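PDB 4J30: putative cytoplasmic protein, which is the type VI secretion amidase effector Tae4, which probably cleaves amide bonds in the peptidoglycan of rival bacteria. Local coordinates for residues Gly124-Lys129 and Thr141-Ser146. Numbering follows the deposited sequence.
Sequences GIIVVK and TLWNGS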
ATOM      1  N   GLY A 124     -31.550  18.949  19.401  1.00 24.04           N
ATOM      2  CA  GLY A 124     -31.810  18.936  17.970  1.00 23.75           C
ATOM      3  C   GLY A 124     -30.667  18.343  17.180  1.00 23.15           C
ATOM      4  O   GLY A 124     -30.056  17.373  17.613  1.00 22.88           O
ATOM      5  N   ILE A 125     -30.382  18.941  16.026  1.00 23.14           N
ATOM      6  CA  ILE A 125     -29.338  18.464  15.128  1.00 22.59           C
ATOM      7  C   ILE A 125     -28.070  19.299  15.302  1.00 23.19           C
ATOM      8  O   ILE A 125     -28.084  20.508  15.080  1.00 23.76           O
ATOM      9  CB  ILE A 125     -29.782  18.533  13.634  1.00 22.55           C
ATOM     10  CG1 ILE A 125     -31.073  17.729  13.393  1.00 22.42           C
ATOM     11  CG2 ILE A 125     -28.640  18.038  12.719  1.00 20.88           C
ATOM     12  CD1 ILE A 125     -31.608  17.805  11.946  1.00 22.89           C
ATOM     13  N   ILE A 126     -26.976  18.651  15.683  1.00 23.20           N
ATOM     14  CA  ILE A 126     -25.728  19.358  15.891  1.00 23.92           C
ATOM     15  C   ILE A 126     -24.698  19.125  14.774  1.00 23.48           C
ATOM     16  O   ILE A 126     -24.506  18.014  14.305  1.00 22.48           O
ATOM     17  CB  ILE A 126     -25.140  19.097  17.322  1.00 24.74           C
ATOM     18  CG1 ILE A 126     -24.050  20.126  17.669  1.00 26.68           C
ATOM     19  CG2 ILE A 126     -24.628  17.670  17.477  1.00 24.19           C
ATOM     20  CD1 ILE A 126     -23.912  20.366  19.172  1.00 30.89           C
ATOM     21  N   VAL A 127     -24.062  20.203  14.338  1.00 24.11           N
ATOM     22  CA  VAL A 127     -22.949  20.112  13.407  1.00 24.15           C
ATOM     23  C   VAL A 127     -21.755  20.711  14.124  1.00 25.33           C
ATOM     24  O   VAL A 127     -21.851  21.796  14.688  1.00 25.52           O
ATOM     25  CB  VAL A 127     -23.236  20.868  12.070  1.00 24.38           C
ATOM     26  CG1 VAL A 127     -21.956  21.029  11.212  1.00 22.80           C
ATOM     27  CG2 VAL A 127     -24.335  20.165  11.282  1.00 22.43           C
ATOM     28  N   VAL A 128     -20.648  19.973  14.135  1.00 26.12           N
ATOM     29  CA  VAL A 128     -19.361  20.517  14.557  1.00 27.77           C
ATOM     30  C   VAL A 128     -18.367  20.448  13.393  1.00 28.31           C
ATOM     31  O   VAL A 128     -18.217  19.411  12.753  1.00 28.59           O
ATOM     32  CB  VAL A 128     -18.797  19.793  15.813  1.00 28.49           C
ATOM     33  CG1 VAL A 128     -17.552  20.476  16.292  1.00 29.72           C
ATOM     34  CG2 VAL A 128     -19.824  19.789  16.973  1.00 28.68           C
ATOM     35  N   LYS A 129     -17.717  21.564  13.092  1.00 29.35           N
ATOM     36  CA  LYS A 129     -16.618  21.566  12.129  1.00 29.91           C
ATOM     37  C   LYS A 129     -15.324  21.929  12.850  1.00 30.10           C
ATOM     38  O   LYS A 129     -15.309  22.811  13.715  1.00 30.22           O
ATOM     39  CB  LYS A 129     -16.879  22.524  10.966  1.00 30.41           C
ATOM     40  CG  LYS A 129     -18.034  22.100  10.068  1.00 33.08           C
ATOM     41  CD  LYS A 129     -17.945  22.760   8.699  1.00 39.05           C
ATOM     42  CE  LYS A 129     -17.015  21.975   7.769  1.00 41.77           C
ATOM     43  NZ  LYS A 129     -16.569  22.764   6.574  1.00 44.15           N
ATOM     44  N   THR A 141     -24.678  14.991  14.015  1.00 22.23           N
ATOM     45  CA  THR A 141     -25.363  13.987  14.834  1.00 22.12           C
ATOM     46  C   THR A 141     -26.580  14.633  15.528  1.00 22.43           C
ATOM     47  O   THR A 141     -26.956  15.775  15.205  1.00 22.04           O
ATOM     48  CB  THR A 141     -24.351  13.298  15.819  1.00 22.14           C
ATOM     49  OG1 THR A 141     -24.937  12.134  16.407  1.00 22.39           O
ATOM     50  CG2 THR A 141     -23.857  14.247  16.897  1.00 21.68           C
ATOM     51  N   LEU A 142     -27.211  13.899  16.442  1.00 22.19           N
ATOM     52  CA  LEU A 142     -28.253  14.482  17.277  1.00 22.14           C
ATOM     53  C   LEU A 142     -27.689  14.751  18.660  1.00 22.52           C
ATOM     54  O   LEU A 142     -26.695  14.149  19.071  1.00 22.51           O
ATOM     55  CB  LEU A 142     -29.500  13.585  17.353  1.00 22.41           C
ATOM     56  CG  LEU A 142     -30.160  13.229  16.018  1.00 21.90           C
ATOM     57  CD1 LEU A 142     -31.263  12.246  16.263  1.00 21.19           C
ATOM     58  CD2 LEU A 142     -30.692  14.487  15.315  1.00 22.44           C
ATOM     59  N   TRP A 143     -28.330  15.680  19.359  1.00 22.53           N
ATOM     60  CA  TRP A 143     -27.889  16.133  20.657  1.00 22.70           C
ATOM     61  C   TRP A 143     -29.165  16.334  21.482  1.00 23.39           C
ATOM     62  O   TRP A 143     -30.118  16.956  20.998  1.00 22.69           O
ATOM     63  CB  TRP A 143     -27.104  17.436  20.470  1.00 22.60           C
ATOM     64  CG  TRP A 143     -26.856  18.214  21.714  1.00 23.27           C
ATOM     65  CD1 TRP A 143     -27.560  19.301  22.147  1.00 23.35           C
ATOM     66  CD2 TRP A 143     -25.835  17.975  22.698  1.00 23.27           C
ATOM     67  NE1 TRP A 143     -27.048  19.750  23.340  1.00 24.99           N
ATOM     68  CE2 TRP A 143     -25.981  18.962  23.695  1.00 24.76           C
ATOM     69  CE3 TRP A 143     -24.807  17.032  22.825  1.00 24.41           C
ATOM     70  CZ2 TRP A 143     -25.136  19.034  24.815  1.00 24.82           C
ATOM     71  CZ3 TRP A 143     -23.961  17.106  23.936  1.00 24.73           C
ATOM     72  CH2 TRP A 143     -24.135  18.107  24.916  1.00 24.76           C
ATOM     73  N   ASN A 144     -29.202  15.776  22.696  1.00 23.86           N
ATOM     74  CA  ASN A 144     -30.426  15.794  23.507  1.00 25.28           C
ATOM     75  C   ASN A 144     -30.353  16.779  24.671  1.00 26.19           C
ATOM     76  O   ASN A 144     -31.163  16.710  25.603  1.00 27.21           O
ATOM     77  CB  ASN A 144     -30.760  14.383  24.039  1.00 25.01           C
ATOM     78  CG  ASN A 144     -29.852  13.963  25.197  1.00 25.47           C
ATOM     79  OD1 ASN A 144     -28.842  14.617  25.487  1.00 25.17           O
ATOM     80  ND2 ASN A 144     -30.213  12.884  25.865  1.00 24.11           N
ATOM     81  N   GLY A 145     -29.359  17.657  24.639  1.00 27.04           N
ATOM     82  CA  GLY A 145     -29.115  18.596  25.733  1.00 28.20           C
ATOM     83  C   GLY A 145     -28.028  18.159  26.699  1.00 29.44           C
ATOM     84  O   GLY A 145     -27.534  18.965  27.480  1.00 30.44           O
ATOM     85  N   SER A 146     -27.655  16.884  26.651  1.00 29.74           N
ATOM     86  CA  SER A 146     -26.638  16.331  27.543  1.00 31.06           C
ATOM     87  C   SER A 146     -25.561  15.569  26.769  1.00 30.54           C
ATOM     88  O   SER A 146     -24.373  15.702  27.066  1.00 30.96           O
ATOM     89  CB  SER A 146     -27.275  15.389  28.580  1.00 31.96           C
ATOM     90  OG  SER A 146     -28.399  15.983  29.214  1.00 33.97           O
TER
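G124 pairs with W143 and I126 with T141 as antiparallel hydrogen-bonded pairs, flanking the non-hydrogen-bonded pair I125-L142, where the CA atoms approach to 4.7 Å; the axes of segments 124-129 and 141-143 run at 122° to each other, so the paired strands splay well away from exactly antiparallel. Four backbone hydrogen bonds define the register: G124 N to W143 O is 2.9 Å, its return from W143 N to G124 O 3.0 Å, and I126 and T141 exchange a matching pair. The phi/psi of G124, 160/-141°, would press a CB against the preceding carbonyl O, a conformation suited to glycine. On the face of I126, T141 and W143, I126 CG2 sits between its backbone N and carbonyl carbon, which sets it alongside T141 CG2 at 3.6 Å and also against W143 CB at 3.9 Å. On the opposite face, the side chains of I125 and L142 cross at a slant, with I125 CG1 touching L142 CD2 at 3.8 Å. Beyond the pairing, N144 OD1 accepts from S146 N in an Asx turn, and G145 N lies 3.4 Å above the plane of the W143 ring, displaced toward its rim. W143 NE1 donates a hydrogen bond to F119 O, and T141 OG1 is hydrogen-bonded to D150 OD1. Helix 19-28 packs on T141 and L142, helix 93-103 on I125, while strand 164-172 pairs with the other edge of strand 124-131.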